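Local coordinates for DPSA (PDB 4CY9), which probably binds DNA and oxidises and stores iron, as a twelve-subunit Dps protein of the ferritin family, at residues D58-V61 with D62-D66; G143-R146 with D147-F151; A111-V114 with V115-V119. All blocks are in the same frame, centred on the assembly; numbering follows the deposited sequence. Where two conformers were deposited one is given.

Contact 1: D58-V61 with D62-D66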
loop_
_atom_site.group_PDB
_atom_site.type_symbol
_atom_site.label_atom_id
_atom_site.label_comp_id
_atom_site.label_asym_id
_atom_site.label_seq_id
_atom_site.Cartn_x
_atom_site.Cartn_y
_atom_site.Cartn_z
ATOM N N ASP A 58 3.827 -15.079 -16.773
ATOM C CA ASP A 58 3.624 -15.190 -15.289
ATOM C C ASP A 58 2.200 -14.698 -14.807
ATOM O O ASP A 58 1.638 -15.415 -13.941
ATOM C CB ASP A 58 4.922 -14.665 -14.538
ATOM C CG ASP A 58 5.723 -15.879 -13.802
ATOM O OD1 ASP A 58 5.373 -17.296 -13.749
ATOM O OD2 ASP A 58 6.683 -15.408 -13.176
ATOM N N PRO A 59 1.636 -13.617 -15.300
ATOM C CA PRO A 59 0.328 -13.329 -14.782
ATOM C C PRO A 59 -0.753 -14.344 -15.268
ATOM O O PRO A 59 -1.767 -14.495 -14.581
ATOM C CB PRO A 59 -0.033 -11.982 -15.336
ATOM C CG PRO A 59 0.891 -11.724 -16.514
ATOM C CD PRO A 59 2.169 -12.404 -16.072
ATOM N N GLN A 60 -0.546 -14.983 -16.422
ATOM C CA GLN A 60 -1.495 -15.987 -16.860
ATOM C C GLN A 60 -1.385 -17.256 -15.968
ATOM O O GLN A 60 -2.411 -17.863 -15.669
ATOM C CB GLN A 60 -1.182 -16.329 -18.309
ATOM C CG GLN A 60 -2.083 -17.437 -18.801
ATOM C CD GLN A 60 -3.603 -17.044 -18.966
ATOM O OE1 GLN A 60 -4.118 -15.914 -18.518
ATOM N NE2 GLN A 60 -4.327 -17.911 -19.577
ATOM N N VAL A 61 -0.175 -17.586 -15.488
ATOM C CA VAL A 61 -0.016 -18.715 -14.535
ATOM C C VAL A 61 -0.896 -18.433 -13.328
ATOM O O VAL A 61 -1.669 -19.263 -12.830
ATOM C CB VAL A 61 1.458 -18.860 -14.053
ATOM C CG1 VAL A 61 1.530 -19.875 -12.879
ATOM C CG2 VAL A 61 2.277 -19.428 -15.236
ATOM N N ASP A 62 -0.786 -17.188 -12.833
ATOM C CA ASP A 62 -1.540 -16.844 -11.626
ATOM C C ASP A 62 -3.049 -16.867 -11.877
ATOM O O ASP A 62 -3.792 -17.371 -11.037
ATOM C CB ASP A 62 -1.219 -15.373 -11.149
ATOM C CG ASP A 62 0.271 -15.207 -10.699
ATOM O OD1 ASP A 62 0.918 -16.208 -10.376
ATOM O OD2 ASP A 62 0.717 -14.005 -10.745
ATOM N N GLN A 63 -3.462 -16.360 -13.035
ATOM C CA GLN A 63 -4.892 -16.308 -13.386
ATOM C C GLN A 63 -5.452 -17.740 -13.549
ATOM O O GLN A 63 -6.618 -18.064 -13.096
ATOM C CB GLN A 63 -5.116 -15.508 -14.712
ATOM C CG GLN A 63 -6.620 -15.425 -14.944
ATOM C CD GLN A 63 -7.348 -14.090 -15.413
ATOM O OE1 GLN A 63 -6.793 -13.053 -15.845
ATOM N NE2 GLN A 63 -8.653 -14.178 -15.330
ATOM N N VAL A 64 -4.678 -18.607 -14.201
ATOM C CA VAL A 64 -5.151 -20.002 -14.397
ATOM C C VAL A 64 -5.187 -20.786 -13.080
ATOM O O VAL A 64 -6.115 -21.593 -12.847
ATOM C CB VAL A 64 -4.243 -20.728 -15.468
ATOM C CG1 VAL A 64 -4.602 -22.245 -15.603
ATOM C CG2 VAL A 64 -4.459 -20.029 -16.870
ATOM N N ARG A 65 -4.209 -20.543 -12.210
ATOM C CA ARG A 65 -4.317 -21.205 -10.874
ATOM C C ARG A 65 -5.595 -20.709 -10.137
ATOM O O ARG A 65 -6.245 -21.546 -9.447
ATOM C CB ARG A 65 -3.058 -20.852 -9.973
ATOM C CG ARG A 65 -1.837 -21.652 -10.527
ATOM C CD ARG A 65 -0.536 -20.989 -9.902
ATOM N NE ARG A 65 0.627 -21.868 -10.243
ATOM C CZ ARG A 65 1.903 -21.536 -9.879
ATOM N NH1 ARG A 65 2.134 -20.309 -9.306
ATOM N NH2 ARG A 65 2.832 -22.414 -10.125
ATOM N N ASP A 66 -5.944 -19.436 -10.258
ATOM C CA ASP A 66 -7.155 -18.915 -9.638
ATOM C C ASP A 66 -8.406 -19.615 -10.265
ATOM O O ASP A 66 -9.372 -19.963 -9.557
ATOM C CB ASP A 66 -7.302 -17.386 -9.827
ATOM C CG ASP A 66 -6.372 -16.544 -8.900
ATOM O OD1 ASP A 66 -5.853 -17.099 -7.968
ATOM O OD2 ASP A 66 -6.262 -15.307 -9.184
HETATM O O HOH W 1 3.334 -16.825 -11.634
#
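Val61 and Arg65 pack side by side, one turn apart, on helix 50-77 of the ferritin-like four-helix bundle. This flank of the turn is the tight one. Val61 holds CG1 anti to the backbone N (chi1 170°), which sets that methyl over the centre of the Arg65 guanidinium face, 3.3 Å above its plane. The arginine reaches this place with its chain extended from CG to NE, passing the Val61 carbonyl on the way: CG of Arg65 lies 3.3 Å from Val61 O. The same oxygen accepts the Arg65 N-H at 2.9 Å. Leu38 and His35 of helix 14-44 pack against Val61 and Arg65, and Arg65 also meets Arg65 of a second subunit.

Gln60 and Val64 form a second buried pair. The bend of the glutamine chain at chi2 (69°) carries the amide forward, toward Val64, while its NE2 donates to Tyr116 OH of helix 105-133. Gln60 O accepts the Val64 N-H at 2.8 Å.

The side carrying Pro59 and Asp62 is looser and open to solvent. Pro59 has no N-H to give to the preceding turn, and the helix is kinked there. A water lies 3.2 Å from Asp58 O and 2.8 Å from Asp62 OD1, but other acceptors compete for its protons, so neither bond is certain. Asp58 OD1 forms a salt bridge with Lys39 of helix 14-44. In the buried Gln60-Val64 pair, by contrast, CG2 of Val64 rests 3.4 Å from Gln60 NE2.

Contact 2: G143-R146 with D147-F151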
loop_
_atom_site.group_PDB
_atom_site.type_symbol
_atom_site.label_atom_id
_atom_site.label_comp_id
_atom_site.label_asym_id
_atom_site.label_seq_id
_atom_site.Cartn_x
_atom_site.Cartn_y
_atom_site.Cartn_z
ATOM N N GLY A 143 -16.922 -16.517 -17.947
ATOM C CA GLY A 143 -15.868 -15.518 -17.666
ATOM C C GLY A 143 -14.435 -16.127 -17.808
ATOM O O GLY A 143 -13.535 -15.441 -18.360
ATOM N N GLN A 144 -14.225 -17.364 -17.345
ATOM C CA GLN A 144 -12.940 -18.042 -17.480
ATOM C C GLN A 144 -12.611 -18.256 -18.942
ATOM O O GLN A 144 -11.475 -18.008 -19.394
ATOM C CB GLN A 144 -12.979 -19.415 -16.780
ATOM C CG GLN A 144 -13.231 -19.149 -15.238
ATOM C CD GLN A 144 -13.105 -20.419 -14.463
ATOM O OE1 GLN A 144 -13.316 -21.488 -15.048
ATOM N NE2 GLN A 144 -12.854 -20.369 -13.120
ATOM N N LEU A 145 -13.640 -18.731 -19.695
ATOM C CA LEU A 145 -13.472 -18.981 -21.158
ATOM C C LEU A 145 -12.953 -17.700 -21.811
ATOM O O LEU A 145 -12.003 -17.732 -22.617
ATOM C CB LEU A 145 -14.877 -19.353 -21.739
ATOM C CG LEU A 145 -14.858 -19.328 -23.343
ATOM C CD1 LEU A 145 -13.959 -20.453 -23.893
ATOM C CD2 LEU A 145 -16.345 -19.656 -23.677
ATOM N N ARG A 146 -13.557 -16.559 -21.520
ATOM C CA ARG A 146 -13.122 -15.304 -22.234
ATOM C C ARG A 146 -11.701 -14.938 -21.841
ATOM O O ARG A 146 -10.873 -14.607 -22.706
ATOM C CB ARG A 146 -14.061 -14.135 -21.871
ATOM C CG ARG A 146 -13.637 -12.868 -22.726
ATOM C CD ARG A 146 -14.742 -11.721 -22.644
ATOM N NE ARG A 146 -14.768 -11.183 -21.252
ATOM C CZ ARG A 146 -15.731 -11.456 -20.363
ATOM N NH1 ARG A 146 -16.787 -12.261 -20.639
ATOM N NH2 ARG A 146 -15.641 -10.948 -19.084
ATOM N N ASP A 147 -11.381 -15.062 -20.553
ATOM C CA ASP A 147 -9.995 -14.759 -20.142
ATOM C C ASP A 147 -8.979 -15.694 -20.832
ATOM O O ASP A 147 -7.896 -15.218 -21.253
ATOM C CB ASP A 147 -9.853 -14.904 -18.596
ATOM C CG ASP A 147 -10.475 -13.675 -17.845
ATOM O OD1 ASP A 147 -10.787 -12.643 -18.451
ATOM O OD2 ASP A 147 -10.611 -13.798 -16.626
ATOM N N LEU A 148 -9.322 -16.976 -20.955
ATOM C CA LEU A 148 -8.383 -17.916 -21.616
ATOM C C LEU A 148 -8.268 -17.527 -23.085
ATOM O O LEU A 148 -7.116 -17.552 -23.635
ATOM C CB LEU A 148 -8.932 -19.375 -21.560
ATOM C CG LEU A 148 -8.905 -19.872 -20.055
ATOM C CD1 LEU A 148 -9.811 -21.147 -19.872
ATOM C CD2 LEU A 148 -7.442 -20.255 -19.630
ATOM N N GLU A 149 -9.394 -17.188 -23.756
ATOM C CA GLU A 149 -9.281 -16.781 -25.169
ATOM C C GLU A 149 -8.461 -15.503 -25.308
ATOM O O GLU A 149 -7.749 -15.336 -26.326
ATOM C CB GLU A 149 -10.693 -16.491 -25.716
ATOM C CG GLU A 149 -11.450 -17.789 -25.894
ATOM C CD GLU A 149 -12.911 -17.521 -26.301
ATOM O OE1 GLU A 149 -13.461 -16.401 -26.068
ATOM O OE2 GLU A 149 -13.578 -18.537 -26.731
ATOM N N GLN A 150 -8.526 -14.574 -24.329
ATOM C CA GLN A 150 -7.758 -13.350 -24.487
ATOM C C GLN A 150 -6.259 -13.638 -24.300
ATOM O O GLN A 150 -5.397 -13.013 -24.948
ATOM C CB GLN A 150 -8.184 -12.219 -23.482
ATOM C CG GLN A 150 -9.691 -11.755 -23.840
ATOM C CD GLN A 150 -9.778 -11.147 -25.256
ATOM O OE1 GLN A 150 -8.864 -10.266 -25.707
ATOM N NE2 GLN A 150 -10.678 -11.628 -25.983
ATOM N N PHE A 151 -5.963 -14.591 -23.406
ATOM C CA PHE A 151 -4.495 -14.867 -23.293
ATOM C C PHE A 151 -4.046 -15.651 -24.548
ATOM O O PHE A 151 -2.906 -15.401 -25.058
ATOM C CB PHE A 151 -4.166 -15.796 -22.106
ATOM C CG PHE A 151 -2.637 -15.958 -21.991
ATOM C CD1 PHE A 151 -1.810 -14.920 -21.560
ATOM C CD2 PHE A 151 -2.061 -17.123 -22.429
ATOM C CE1 PHE A 151 -0.529 -15.044 -21.508
ATOM C CE2 PHE A 151 -0.668 -17.323 -22.201
ATOM C CZ PHE A 151 0.094 -16.218 -21.769
HETATM O O HOH W 2 -13.510 -12.761 -18.218
#
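Gly143 O is gripped twice on helix 135-158. It accepts the Asp147 N-H at 3.1 Å in a nearly straight bond (165°), and a water donates to it at 2.7 Å. The same water reaches on to Asp147 OD1 with a weak bond, so it ties the aspartate side chain to the carbonyl one turn back.

Two residues on from Gly143, Leu145 sends its end toward Glu149. Its chi1 of 168° carries CD1 to 3.4 Å from Glu149 OE2, a methyl set against a carboxylate oxygen. That carboxylate is shared between two arginines: OE2 pairs with Arg124 of helix 105-133 and OE1 with Arg74 of a third subunit, which would probably help keep it ionised although it is buried. Arg146 turns outward instead, bent at chi3, and its NH1 forms a salt bridge with Asp139 and a hydrogen bond with Ala136 O, both of that third subunit. Leu148 folds inward, with CG 3.2 Å from Gln144 O, which also accepts the Leu148 N-H.

Among the neighbouring helices, Leu148 lies on Leu34 of helix 14-44 and Met67 of helix 50-77, Gln144 touches Val71 of helix 50-77 and Met123 of helix 105-133, and Leu145 meets both Val120 of helix 105-133 and Ala136 of the third subunit.

Contact 3: A111-V114 with V115-V119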
loop_
_atom_site.group_PDB
_atom_site.type_symbol
_atom_site.label_atom_id
_atom_site.label_comp_id
_atom_site.label_asym_id
_atom_site.label_seq_id
_atom_site.Cartn_x
_atom_site.Cartn_y
_atom_site.Cartn_z
ATOM N N ALA A 111 3.276 -23.837 -30.040
ATOM C CA ALA A 111 2.737 -25.043 -29.396
ATOM C C ALA A 111 1.713 -24.629 -28.323
ATOM O O ALA A 111 0.699 -25.315 -28.164
ATOM C CB ALA A 111 3.866 -25.815 -28.719
ATOM N N LEU A 112 1.929 -23.532 -27.617
ATOM C CA LEU A 112 0.942 -23.126 -26.645
ATOM C C LEU A 112 -0.377 -22.643 -27.309
ATOM O O LEU A 112 -1.474 -22.809 -26.726
ATOM C CB LEU A 112 1.629 -22.036 -25.803
ATOM C CG LEU A 112 0.964 -21.620 -24.514
ATOM C CD1 LEU A 112 0.734 -22.787 -23.558
ATOM C CD2 LEU A 112 1.765 -20.496 -23.830
ATOM N N ASP A 113 -0.310 -22.084 -28.506
ATOM C CA ASP A 113 -1.531 -21.723 -29.259
ATOM C C ASP A 113 -2.413 -23.037 -29.424
ATOM O O ASP A 113 -3.632 -23.015 -29.171
ATOM C CB ASP A 113 -1.166 -21.154 -30.614
ATOM C CG ASP A 113 -2.373 -20.697 -31.427
ATOM O OD1 ASP A 113 -3.391 -20.405 -30.828
ATOM O OD2 ASP A 113 -2.237 -20.532 -32.678
ATOM N N VAL A 114 -1.763 -24.169 -29.745
ATOM C CA VAL A 114 -2.536 -25.418 -29.914
ATOM C C VAL A 114 -3.071 -25.905 -28.571
ATOM O O VAL A 114 -4.240 -26.385 -28.505
ATOM C CB VAL A 114 -1.573 -26.476 -30.532
ATOM C CG1 VAL A 114 -2.238 -27.873 -30.557
ATOM C CG2 VAL A 114 -1.149 -25.996 -31.951
ATOM N N VAL A 115 -2.286 -25.761 -27.482
ATOM C CA VAL A 115 -2.767 -26.161 -26.156
ATOM C C VAL A 115 -4.072 -25.317 -25.878
ATOM O O VAL A 115 -5.068 -25.889 -25.395
ATOM C CB VAL A 115 -1.716 -25.839 -25.066
ATOM C CG1 VAL A 115 -2.332 -26.059 -23.682
ATOM C CG2 VAL A 115 -0.557 -26.886 -25.252
ATOM N N TYR A 116 -3.969 -23.980 -26.075
ATOM C CA TYR A 116 -5.099 -23.143 -25.690
ATOM C C TYR A 116 -6.327 -23.454 -26.582
ATOM O O TYR A 116 -7.444 -23.367 -26.125
ATOM C CB TYR A 116 -4.780 -21.643 -25.886
ATOM C CG TYR A 116 -4.292 -21.093 -24.571
ATOM C CD1 TYR A 116 -2.933 -21.245 -24.247
ATOM C CD2 TYR A 116 -5.133 -20.463 -23.653
ATOM C CE1 TYR A 116 -2.474 -20.753 -22.967
ATOM C CE2 TYR A 116 -4.700 -19.960 -22.407
ATOM C CZ TYR A 116 -3.374 -20.113 -22.098
ATOM O OH TYR A 116 -2.904 -19.715 -20.856
ATOM N N THR A 117 -6.121 -23.832 -27.850
ATOM C CA THR A 117 -7.350 -24.200 -28.640
ATOM C C THR A 117 -8.072 -25.388 -28.025
ATOM O O THR A 117 -9.275 -25.346 -27.944
ATOM C CB THR A 117 -6.931 -24.468 -30.090
ATOM O OG1 THR A 117 -8.016 -25.151 -30.845
ATOM C CG2 THR A 117 -6.462 -23.375 -30.674
ATOM N N GLY A 118 -7.316 -26.393 -27.494
ATOM C CA GLY A 118 -7.949 -27.513 -26.825
ATOM C C GLY A 118 -8.669 -27.082 -25.555
ATOM O O GLY A 118 -9.777 -27.567 -25.254
ATOM N N VAL A 119 -8.015 -26.203 -24.790
ATOM C CA VAL A 119 -8.599 -25.806 -23.518
ATOM C C VAL A 119 -9.878 -24.975 -23.789
ATOM O O VAL A 119 -10.939 -25.156 -23.133
ATOM C CB VAL A 119 -7.568 -24.922 -22.709
ATOM C CG1 VAL A 119 -8.317 -24.448 -21.437
ATOM C CG2 VAL A 119 -6.424 -25.856 -22.154
#
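Leu112 and Tyr116 lie alongside each other on helix 105-133, one turn apart and pointing the same way. Chi1 of -167° swings the leucine's branch out beside the CD1-CE1 edge of the phenol, and in the conformer described its CD1 comes to 3.8 Å from Tyr116 CE1. The edge of the ring is also turned to the backbone: Leu112 O lies near the ring plane, 3.3 Å from Tyr116 CD1, and accepts the Tyr116 N-H at 2.8 Å. The ring of Phe151, on helix 135-158, meets that of Tyr116 with the planes at about 45°, and Gln60 is the partner of the hydroxyl. Were Tyr116 an alanine, the Gln60 amide would probably lose its hydroxyl partner and a gap would open beside Leu112.

Val115 continues the apolar side, with its CB 4.2 Å from Leu112 CD1. Thr117 faces differently. Its CG2 sits 3.2 Å from Asp113 O while OG1 is anti to the backbone N, and that carbonyl accepts both the Thr117 N-H and Gln152 NE2. Asp113 itself forms a salt bridge from OD1 to Arg156, and its OD2 bonds to a glycerol probably left from crystallisation.

The inner face therefore packs into the bundle, Leu112 and Tyr116 on Leu38 of helix 14-44 and Val115 on Leu34, while Tyr116 and Thr117 also touch helix 135-158.

How the contacts relate
The three contacts are short segments of three different helices in one bundle, each with buried side chains on its inner face. These inner faces converge: the Tyr116 hydroxyl of contact 3, in its probable hydrogen bond with Gln60 of contact 1, lies 3.1 Å from Phe151 CD2 of contact 2, and Leu148 packs toward both other segments. All three also lean on helix 14-44. Outward, they diverge. Contacts 1 and 3 each reach solvent, contact 3 through Val114 and Gly118, whereas contact 2 has no fully exposed residue. Contact 1 meets a second subunit; Arg146 and Glu149 of contact 2 pair with charged residues of a third, which contact 3, mainly apolar within its helix, touches by Thr117 alone.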